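Local coordinates for protein type II restriction enzyme NgoMIV (Neisseria gonorrhoeae, PDB 1FIU) that recognises the double-stranded DNA sequence 5'-GCCGGC-3' and cleaves it after the first G, acting as a magnesium-dependent homotetrameric restriction endonuclease, at residues T38-I43 and I252-Y258; V143-L147 and N176-L180; G234-C240 and K272-D276. One frame throughout, in Å; residues are numbered along the deposited sequence.

Interaction 1: T38-I43 and I252-Y258; sequences TRSFNI and ILQSLNY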
loop_
_atom_site.group_PDB
_atom_site.type_symbol
_atom_site.label_atom_id
_atom_site.label_comp_id
_atom_site.label_asym_id
_atom_site.label_seq_id
_atom_site.Cartn_x
_atom_site.Cartn_y
_atom_site.Cartn_z
ATOM N N THR I 38 32.590 16.738 -6.449
ATOM C CA THR I 38 33.438 17.470 -5.502
ATOM C C THR I 38 33.016 17.263 -4.054
ATOM O O THR I 38 33.846 16.972 -3.188
ATOM C CB THR I 38 33.416 19.007 -5.793
ATOM O OG1 THR I 38 33.910 19.253 -7.117
ATOM C CG2 THR I 38 34.287 19.772 -4.794
ATOM N N ARG I 39 31.725 17.427 -3.775
ATOM C CA ARG I 39 31.291 17.276 -2.400
ATOM C C ARG I 39 31.416 15.825 -1.913
ATOM O O ARG I 39 31.824 15.599 -0.774
ATOM C CB ARG I 39 29.866 17.826 -2.230
ATOM C CG ARG I 39 29.786 19.359 -2.442
ATOM C CD ARG I 39 28.407 19.906 -2.101
ATOM N NE ARG I 39 28.333 21.362 -2.224
ATOM C CZ ARG I 39 28.308 22.021 -3.380
ATOM N NH1 ARG I 39 28.348 21.360 -4.534
ATOM N NH2 ARG I 39 28.232 23.347 -3.382
ATOM N N SER I 40 31.076 14.849 -2.757
ATOM C CA SER I 40 31.218 13.446 -2.344
ATOM C C SER I 40 32.687 13.149 -2.028
ATOM O O SER I 40 33.015 12.571 -0.988
ATOM C CB SER I 40 30.733 12.500 -3.448
ATOM O OG SER I 40 30.832 11.128 -3.049
ATOM N N PHE I 41 33.564 13.551 -2.947
ATOM C CA PHE I 41 35.009 13.376 -2.797
ATOM C C PHE I 41 35.510 13.961 -1.481
ATOM O O PHE I 41 36.200 13.284 -0.720
ATOM C CB PHE I 41 35.724 14.076 -3.970
ATOM C CG PHE I 41 37.226 14.001 -3.901
ATOM C CD1 PHE I 41 37.917 13.041 -4.635
ATOM C CD2 PHE I 41 37.945 14.891 -3.100
ATOM C CE1 PHE I 41 39.313 12.965 -4.575
ATOM C CE2 PHE I 41 39.344 14.819 -3.028
ATOM C CZ PHE I 41 40.021 13.855 -3.772
ATOM N N ASN I 42 35.167 15.222 -1.214
ATOM C CA ASN I 42 35.615 15.876 0.013
ATOM C C ASN I 42 34.993 15.354 1.298
ATOM O O ASN I 42 35.665 15.278 2.336
ATOM C CB ASN I 42 35.404 17.391 -0.069
ATOM C CG ASN I 42 36.289 18.029 -1.108
ATOM O OD1 ASN I 42 37.454 17.660 -1.239
ATOM N ND2 ASN I 42 35.749 18.986 -1.852
ATOM N N ILE I 43 33.708 15.012 1.249
ATOM C CA ILE I 43 33.052 14.487 2.440
ATOM C C ILE I 43 33.677 13.133 2.796
ATOM O O ILE I 43 34.048 12.901 3.939
ATOM C CB ILE I 43 31.513 14.322 2.232
ATOM C CG1 ILE I 43 30.847 15.702 2.117
ATOM C CG2 ILE I 43 30.902 13.578 3.425
ATOM C CD1 ILE I 43 29.397 15.612 1.670
ATOM N N ILE I 252 32.299 16.710 9.352
ATOM C CA ILE I 252 32.840 17.202 8.084
ATOM C C ILE I 252 31.914 18.214 7.438
ATOM O O ILE I 252 32.375 19.249 6.942
ATOM C CB ILE I 252 33.157 16.055 7.102
ATOM C CG1 ILE I 252 34.233 15.162 7.727
ATOM C CG2 ILE I 252 33.703 16.606 5.768
ATOM C CD1 ILE I 252 35.504 15.942 8.147
ATOM N N LEU I 253 30.608 17.942 7.450
ATOM C CA LEU I 253 29.665 18.892 6.877
ATOM C C LEU I 253 29.790 20.235 7.602
ATOM O O LEU I 253 29.778 21.288 6.962
ATOM C CB LEU I 253 28.229 18.382 7.006
ATOM C CG LEU I 253 27.940 17.101 6.206
ATOM C CD1 LEU I 253 26.546 16.591 6.571
ATOM C CD2 LEU I 253 28.011 17.351 4.715
ATOM N N GLN I 254 29.902 20.200 8.924
ATOM C CA GLN I 254 30.026 21.440 9.695
ATOM C C GLN I 254 31.325 22.154 9.372
ATOM O O GLN I 254 31.334 23.373 9.161
ATOM C CB GLN I 254 29.955 21.140 11.190
ATOM C CG GLN I 254 28.560 20.721 11.665
ATOM C CD GLN I 254 27.625 21.916 11.877
ATOM O OE1 GLN I 254 27.918 23.043 11.452
ATOM N NE2 GLN I 254 26.491 21.671 12.533
ATOM N N SER I 255 32.420 21.404 9.331
ATOM C CA SER I 255 33.737 21.981 9.046
ATOM C C SER I 255 33.802 22.687 7.704
ATOM O O SER I 255 34.316 23.811 7.620
ATOM C CB SER I 255 34.810 20.891 9.089
ATOM O OG SER I 255 35.016 20.475 10.422
ATOM N N LEU I 256 33.313 22.025 6.656
ATOM C CA LEU I 256 33.320 22.586 5.296
ATOM C C LEU I 256 32.192 23.574 4.999
ATOM O O LEU I 256 32.146 24.161 3.916
ATOM C CB LEU I 256 33.272 21.461 4.256
ATOM C CG LEU I 256 34.382 20.413 4.405
ATOM C CD1 LEU I 256 34.284 19.388 3.287
ATOM C CD2 LEU I 256 35.745 21.109 4.371
ATOM N N ASN I 257 31.285 23.764 5.951
ATOM C CA ASN I 257 30.160 24.671 5.766
ATOM C C ASN I 257 29.359 24.372 4.491
ATOM O O ASN I 257 29.056 25.276 3.708
ATOM C CB ASN I 257 30.625 26.151 5.769
ATOM C CG ASN I 257 31.139 26.609 7.134
ATOM O OD1 ASN I 257 30.507 26.359 8.165
ATOM N ND2 ASN I 257 32.282 27.294 7.146
ATOM N N TYR I 258 29.020 23.096 4.275
ATOM C CA TYR I 258 28.203 22.706 3.122
ATOM C C TYR I 258 26.783 22.862 3.664
ATOM O O TYR I 258 26.158 21.903 4.125
ATOM C CB TYR I 258 28.440 21.243 2.730
ATOM C CG TYR I 258 29.739 20.956 2.003
ATOM C CD1 TYR I 258 30.083 19.644 1.677
ATOM C CD2 TYR I 258 30.600 21.982 1.603
ATOM C CE1 TYR I 258 31.237 19.348 0.972
ATOM C CE2 TYR I 258 31.775 21.694 0.883
ATOM C CZ TYR I 258 32.076 20.371 0.571
ATOM O OH TYR I 258 33.189 20.049 -0.172
#
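Y258 puts one ring face against R39, an edge against I43 and its hydroxyl against N42, and carries the largest share of this contact. It follows the Schellman motif at N257 and is the N-cap of helix 259-270, so the turn between helices 246-256 and 259-270 presents it to helix 38-50. Its CG stands anti to the carbonyl carbon (chi1 -75°), which sends the ring toward the first turns of that helix. R39 CG lies 4.1 Å from the Y258 ring centroid in a CH-pi contact, and the extended chain carries the guanidinium onward, its plane turned 60° from the ring. R39 CZ is 5.5 Å from the Y258 centroid, so any cation-pi attraction is weak at most. L256 CB lies over the rim of the opposite face.

The tight part lies deeper, where I43 and L253 are buried. I43 CG1 comes to the ring edge, 3.8 Å from Y258 CE1, while I43 CD1 meets the L253 CD2 methyl at 3.8 Å. I252 lays its CG2 against the backbone of I43. L253 also packs on A261, L262 and F265 of helix 259-270, which ties this apolar patch to the next helix.

The outer side, with the exposed R39 and L256, is looser. L256 reaches N42 CB only with CD1, at 4.1 Å, and N42 ND2 gives the single hydrogen bond across the contact, to Y258 OH at 3.2 Å. This bond is bent, 146° at the hydrogen, and tilted from the amide plane.

The helices are thus close at I43 and I252 and bridged by the tyrosine toward R39. Cohesion comes chiefly from apolar and CH-pi packing, with a modest polar bond helping to orient the hydroxyl end.

Interaction 2: V143-L147 and N176-L180; sequences VTRNL and NMPLL
The R145 amide N donates to L179 O at 2.8 Å and 163°, the shortest polar bond between the two segments, with the donor in the carbonyl plane. L179 N returns a bond to R145 O at 2.9 Å, closing an antiparallel hydrogen-bonded pair; T144 and L180 form the adjacent non-hydrogen-bonded pair. L179 O also receives a CA-H...O contact from T144 CA at 3.2 Å.

On the face bearing T144 and L180, L180 CD1 touches T144 CG2 at 4.1 Å and comes close to V143 O. R145 and L179 share the other face. The arginine chain is fully extended and leaves the pair, carrying its guanidinium to V286 O and A285 O of the second subunit; V286 of that subunit packs on L179 as well.

Farther along, toward L147 and N176, the side chains take over. The amide of N146 runs alongside the P178 ring, pointing the same way. L147, with CG anti to its carbonyl carbon (chi1 -52°), turns both methyls back across the gap: M177 O is 3.4 Å from each of L147 CD1 and L147 CD2. L147 CD1 also meets the N176 amide, and L147 CD2 is 4.2 Å from L179 CD1.

The pair thus joins strand 141-145 to the start of strand 179-187 in the central mixed sheet, with strand 92-96 on the far side of 141-145, where N93 bonds to the T144 backbone and W92 packs on R145.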
loop_
_atom_site.group_PDB
_atom_site.type_symbol
_atom_site.label_atom_id
_atom_site.label_comp_id
_atom_site.label_asym_id
_atom_site.label_seq_id
_atom_site.Cartn_x
_atom_site.Cartn_y
_atom_site.Cartn_z
ATOM N N VAL I 143 17.973 -11.029 11.559
ATOM C CA VAL I 143 18.090 -11.357 12.980
ATOM C C VAL I 143 16.847 -12.202 13.234
ATOM O O VAL I 143 15.762 -11.840 12.805
ATOM C CB VAL I 143 18.040 -10.129 13.908
ATOM C CG1 VAL I 143 18.233 -10.564 15.376
ATOM C CG2 VAL I 143 19.144 -9.147 13.514
ATOM N N THR I 144 17.020 -13.351 13.892
ATOM C CA THR I 144 15.893 -14.237 14.176
ATOM C C THR I 144 15.858 -14.612 15.650
ATOM O O THR I 144 16.879 -14.519 16.347
ATOM C CB THR I 144 15.981 -15.525 13.325
ATOM O OG1 THR I 144 17.190 -16.224 13.643
ATOM C CG2 THR I 144 16.016 -15.171 11.831
ATOM N N ARG I 145 14.677 -15.020 16.121
ATOM C CA ARG I 145 14.483 -15.429 17.520
ATOM C C ARG I 145 13.999 -16.874 17.536
ATOM O O ARG I 145 12.997 -17.197 16.915
ATOM C CB ARG I 145 13.415 -14.567 18.215
ATOM C CG ARG I 145 13.411 -14.755 19.739
ATOM C CD ARG I 145 12.329 -13.966 20.424
ATOM N NE ARG I 145 12.357 -14.194 21.868
ATOM C CZ ARG I 145 11.635 -13.509 22.747
ATOM N NH1 ARG I 145 10.819 -12.543 22.330
ATOM N NH2 ARG I 145 11.727 -13.782 24.051
ATOM N N ASN I 146 14.723 -17.734 18.248
ATOM C CA ASN I 146 14.321 -19.121 18.383
ATOM C C ASN I 146 13.170 -19.205 19.373
ATOM O O ASN I 146 13.008 -18.344 20.234
ATOM C CB ASN I 146 15.505 -19.954 18.875
ATOM C CG ASN I 146 16.509 -20.232 17.776
ATOM O OD1 ASN I 146 17.685 -20.508 18.047
ATOM N ND2 ASN I 146 16.052 -20.185 16.526
ATOM N N LEU I 147 12.367 -20.254 19.249
ATOM C CA LEU I 147 11.207 -20.416 20.112
ATOM C C LEU I 147 11.590 -20.832 21.519
ATOM O O LEU I 147 12.726 -21.231 21.764
ATOM C CB LEU I 147 10.250 -21.399 19.465
ATOM C CG LEU I 147 9.933 -21.019 18.012
ATOM C CD1 LEU I 147 8.892 -21.974 17.474
ATOM C CD2 LEU I 147 9.400 -19.569 17.912
ATOM N N ASN I 176 5.969 -25.356 14.664
ATOM C CA ASN I 176 6.390 -23.979 14.509
ATOM C C ASN I 176 7.878 -23.696 14.256
ATOM O O ASN I 176 8.762 -24.427 14.699
ATOM C CB ASN I 176 5.910 -23.203 15.722
ATOM C CG ASN I 176 6.051 -21.727 15.541
ATOM O OD1 ASN I 176 6.240 -21.252 14.418
ATOM N ND2 ASN I 176 5.954 -20.980 16.634
ATOM N N MET I 177 8.124 -22.580 13.568
ATOM C CA MET I 177 9.462 -22.139 13.160
ATOM C C MET I 177 9.950 -20.900 13.909
ATOM O O MET I 177 9.174 -20.249 14.606
ATOM C CB MET I 177 9.430 -21.831 11.668
ATOM C CG MET I 177 8.996 -23.016 10.811
ATOM S SD MET I 177 8.016 -22.481 9.387
ATOM C CE MET I 177 6.464 -22.079 10.227
ATOM N N PRO I 178 11.246 -20.553 13.756
ATOM C CA PRO I 178 11.766 -19.368 14.446
ATOM C C PRO I 178 11.079 -18.120 13.899
ATOM O O PRO I 178 10.493 -18.156 12.830
ATOM C CB PRO I 178 13.247 -19.366 14.097
ATOM C CG PRO I 178 13.537 -20.784 13.752
ATOM C CD PRO I 178 12.321 -21.238 13.017
ATOM N N LEU I 179 11.187 -17.030 14.639
ATOM C CA LEU I 179 10.582 -15.751 14.251
ATOM C C LEU I 179 11.613 -14.820 13.614
ATOM O O LEU I 179 12.760 -14.761 14.047
ATOM C CB LEU I 179 9.999 -15.069 15.492
ATOM C CG LEU I 179 8.746 -15.753 16.077
ATOM C CD1 LEU I 179 8.646 -15.498 17.582
ATOM C CD2 LEU I 179 7.502 -15.214 15.341
ATOM N N LEU I 180 11.196 -14.107 12.568
ATOM C CA LEU I 180 12.086 -13.143 11.913
ATOM C C LEU I 180 11.978 -11.850 12.734
ATOM O O LEU I 180 10.901 -11.256 12.832
ATOM C CB LEU I 180 11.663 -12.916 10.452
ATOM C CG LEU I 180 12.532 -11.897 9.689
ATOM C CD1 LEU I 180 13.997 -12.338 9.743
ATOM C CD2 LEU I 180 12.044 -11.758 8.241
#

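Interaction 3: G234-C240 and K272-D276; sequences GTGEIDC and KRLKD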
loop_
_atom_site.group_PDB
_atom_site.type_symbol
_atom_site.label_atom_id
_atom_site.label_comp_id
_atom_site.label_asym_id
_atom_site.label_seq_id
_atom_site.Cartn_x
_atom_site.Cartn_y
_atom_site.Cartn_z
ATOM N N GLY I 234 10.730 9.962 3.728
ATOM C CA GLY I 234 9.460 9.302 3.519
ATOM C C GLY I 234 9.274 8.198 4.547
ATOM O O GLY I 234 10.237 7.808 5.223
ATOM N N THR I 235 8.043 7.694 4.654
ATOM C CA THR I 235 7.734 6.631 5.613
ATOM C C THR I 235 6.846 5.582 4.977
ATOM O O THR I 235 6.239 5.814 3.928
ATOM C CB THR I 235 6.979 7.187 6.855
ATOM O OG1 THR I 235 5.786 7.855 6.433
ATOM C CG2 THR I 235 7.853 8.165 7.626
ATOM N N GLY I 236 6.781 4.415 5.623
ATOM C CA GLY I 236 5.920 3.340 5.150
ATOM C C GLY I 236 6.598 2.038 4.753
ATOM O O GLY I 236 5.999 0.952 4.842
ATOM N N GLU I 237 7.833 2.144 4.292
ATOM C CA GLU I 237 8.593 0.956 3.865
ATOM C C GLU I 237 9.773 0.644 4.777
ATOM O O GLU I 237 9.953 -0.499 5.205
ATOM C CB GLU I 237 9.156 1.163 2.457
ATOM C CG GLU I 237 8.154 1.499 1.363
ATOM C CD GLU I 237 7.988 2.993 1.089
ATOM O OE1 GLU I 237 8.885 3.828 1.389
ATOM O OE2 GLU I 237 6.930 3.333 0.540
ATOM N N ILE I 238 10.557 1.679 5.063
ATOM C CA ILE I 238 11.771 1.616 5.857
ATOM C C ILE I 238 11.581 2.249 7.230
ATOM O O ILE I 238 11.165 3.425 7.345
ATOM C CB ILE I 238 12.913 2.363 5.090
ATOM C CG1 ILE I 238 13.063 1.774 3.684
ATOM C CG2 ILE I 238 14.221 2.319 5.864
ATOM C CD1 ILE I 238 13.292 0.314 3.625
ATOM N N ASP I 239 11.894 1.495 8.283
ATOM C CA ASP I 239 11.740 2.026 9.641
ATOM C C ASP I 239 12.666 3.214 9.906
ATOM O O ASP I 239 12.241 4.231 10.464
ATOM C CB ASP I 239 12.063 0.967 10.705
ATOM C CG ASP I 239 11.114 -0.233 10.676
ATOM O OD1 ASP I 239 10.146 -0.240 9.903
ATOM O OD2 ASP I 239 11.373 -1.169 11.445
ATOM N N CYS I 240 13.938 3.044 9.552
ATOM C CA CYS I 240 14.965 4.060 9.774
ATOM C C CYS I 240 16.236 3.648 9.025
ATOM O O CYS I 240 16.431 2.469 8.732
ATOM C CB CYS I 240 15.269 4.162 11.271
ATOM S SG CYS I 240 16.244 5.675 11.720
ATOM N N LYS I 272 13.988 11.886 12.471
ATOM C CA LYS I 272 14.004 10.464 12.828
ATOM C C LYS I 272 14.060 9.520 11.639
ATOM O O LYS I 272 13.410 8.465 11.652
ATOM C CB LYS I 272 12.760 10.129 13.671
ATOM C CG LYS I 272 12.565 11.047 14.878
ATOM C CD LYS I 272 13.788 11.089 15.764
ATOM C CE LYS I 272 13.628 12.098 16.902
ATOM N NZ LYS I 272 14.872 12.234 17.722
ATOM N N ARG I 273 14.820 9.888 10.604
ATOM C CA ARG I 273 14.956 9.016 9.426
ATOM C C ARG I 273 16.379 8.516 9.288
ATOM O O ARG I 273 16.640 7.580 8.537
ATOM C CB ARG I 273 14.596 9.716 8.107
ATOM C CG ARG I 273 13.265 10.466 8.091
ATOM C CD ARG I 273 12.111 9.598 8.601
ATOM N NE ARG I 273 11.825 8.447 7.738
ATOM C CZ ARG I 273 11.775 7.185 8.173
ATOM N NH1 ARG I 273 12.011 6.912 9.452
ATOM N NH2 ARG I 273 11.438 6.205 7.336
ATOM N N LEU I 274 17.295 9.146 10.016
ATOM C CA LEU I 274 18.712 8.792 9.956
ATOM C C LEU I 274 19.386 8.820 11.332
ATOM O O LEU I 274 19.230 9.787 12.099
ATOM C CB LEU I 274 19.446 9.764 8.997
ATOM C CG LEU I 274 20.921 9.465 8.759
ATOM C CD1 LEU I 274 21.079 8.076 8.084
ATOM C CD2 LEU I 274 21.527 10.577 7.885
ATOM N N LYS I 275 20.125 7.754 11.655
ATOM C CA LYS I 275 20.835 7.641 12.920
ATOM C C LYS I 275 22.237 7.084 12.668
ATOM O O LYS I 275 22.632 6.900 11.518
ATOM C CB LYS I 275 20.070 6.713 13.882
ATOM C CG LYS I 275 18.662 7.207 14.247
ATOM C CD LYS I 275 17.956 6.212 15.181
ATOM C CE LYS I 275 16.511 6.634 15.491
ATOM N NZ LYS I 275 15.976 5.807 16.651
ATOM N N ASP I 276 22.978 6.818 13.741
ATOM C CA ASP I 276 24.330 6.284 13.616
ATOM C C ASP I 276 24.285 4.756 13.733
ATOM O O ASP I 276 23.351 4.217 14.331
ATOM C CB ASP I 276 25.216 6.792 14.756
ATOM C CG ASP I 276 26.643 6.297 14.638
ATOM O OD1 ASP I 276 27.305 6.637 13.636
ATOM O OD2 ASP I 276 27.107 5.577 15.534
#
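The loop 234-240 curls past the start of strand 274-276, bringing the CA atoms of C240 and R273 to 5.0 Å and turning the carbonyls of G234, I238 and D239 toward the R273 side chain. The chain of R273 bends at chi2 and chi3 (-50° and -65°), which folds the guanidinium back into the loop. Both R273 NE, at 3.0 Å, and R273 NH2, at 2.9 Å, hold G234 O side-on. R273 NH2 also donates to I238 O at 2.8 Å, close to the guanidinium plane. R273 NH1 reaches D239 O at 2.9 Å, nearly straight at the hydrogen (169°) but from above the carbonyl plane, and bonds K272 O within its own segment. T235 CG2 lies over the rim of one guanidinium face.

Beside this polar cluster, C240 SG packs against the R273 carbonyl and K275 CG, the latter at 3.8 Å; K275 NZ continues to a salt bridge with D283 and to Y167 O of the second subunit. The loop lies at subunit interfaces, D239 pairing with R209 of the second subunit and E237 with R207 of the third.

One buried cation thus gathers three carbonyls of an irregular loop, and K272 O beside it; their combined dipoles would be expected to favour its charge.

Interactions 2 and 3 both reach the central mixed sheet of this PDDEXK-clan enzyme: interaction 2 pairs strands 141-145 and 179-187, whereas interaction 3 lies at strand 274-276, outermost within the chain, beside 240-243. Their centres are about 24 Å apart, and they follow one another along the chain. Interaction 1 joins helices 38-50 and 246-256, with its centre about 43 Å from that of interaction 2, across the chain's centre, and about 23 Å from that of interaction 3. Its long loop encloses interaction 2, and its segments alternate with those of interaction 3. Interactions 2 and 3 also touch the second subunit, so both of these parts of the sheet region meet another subunit of the tetramer.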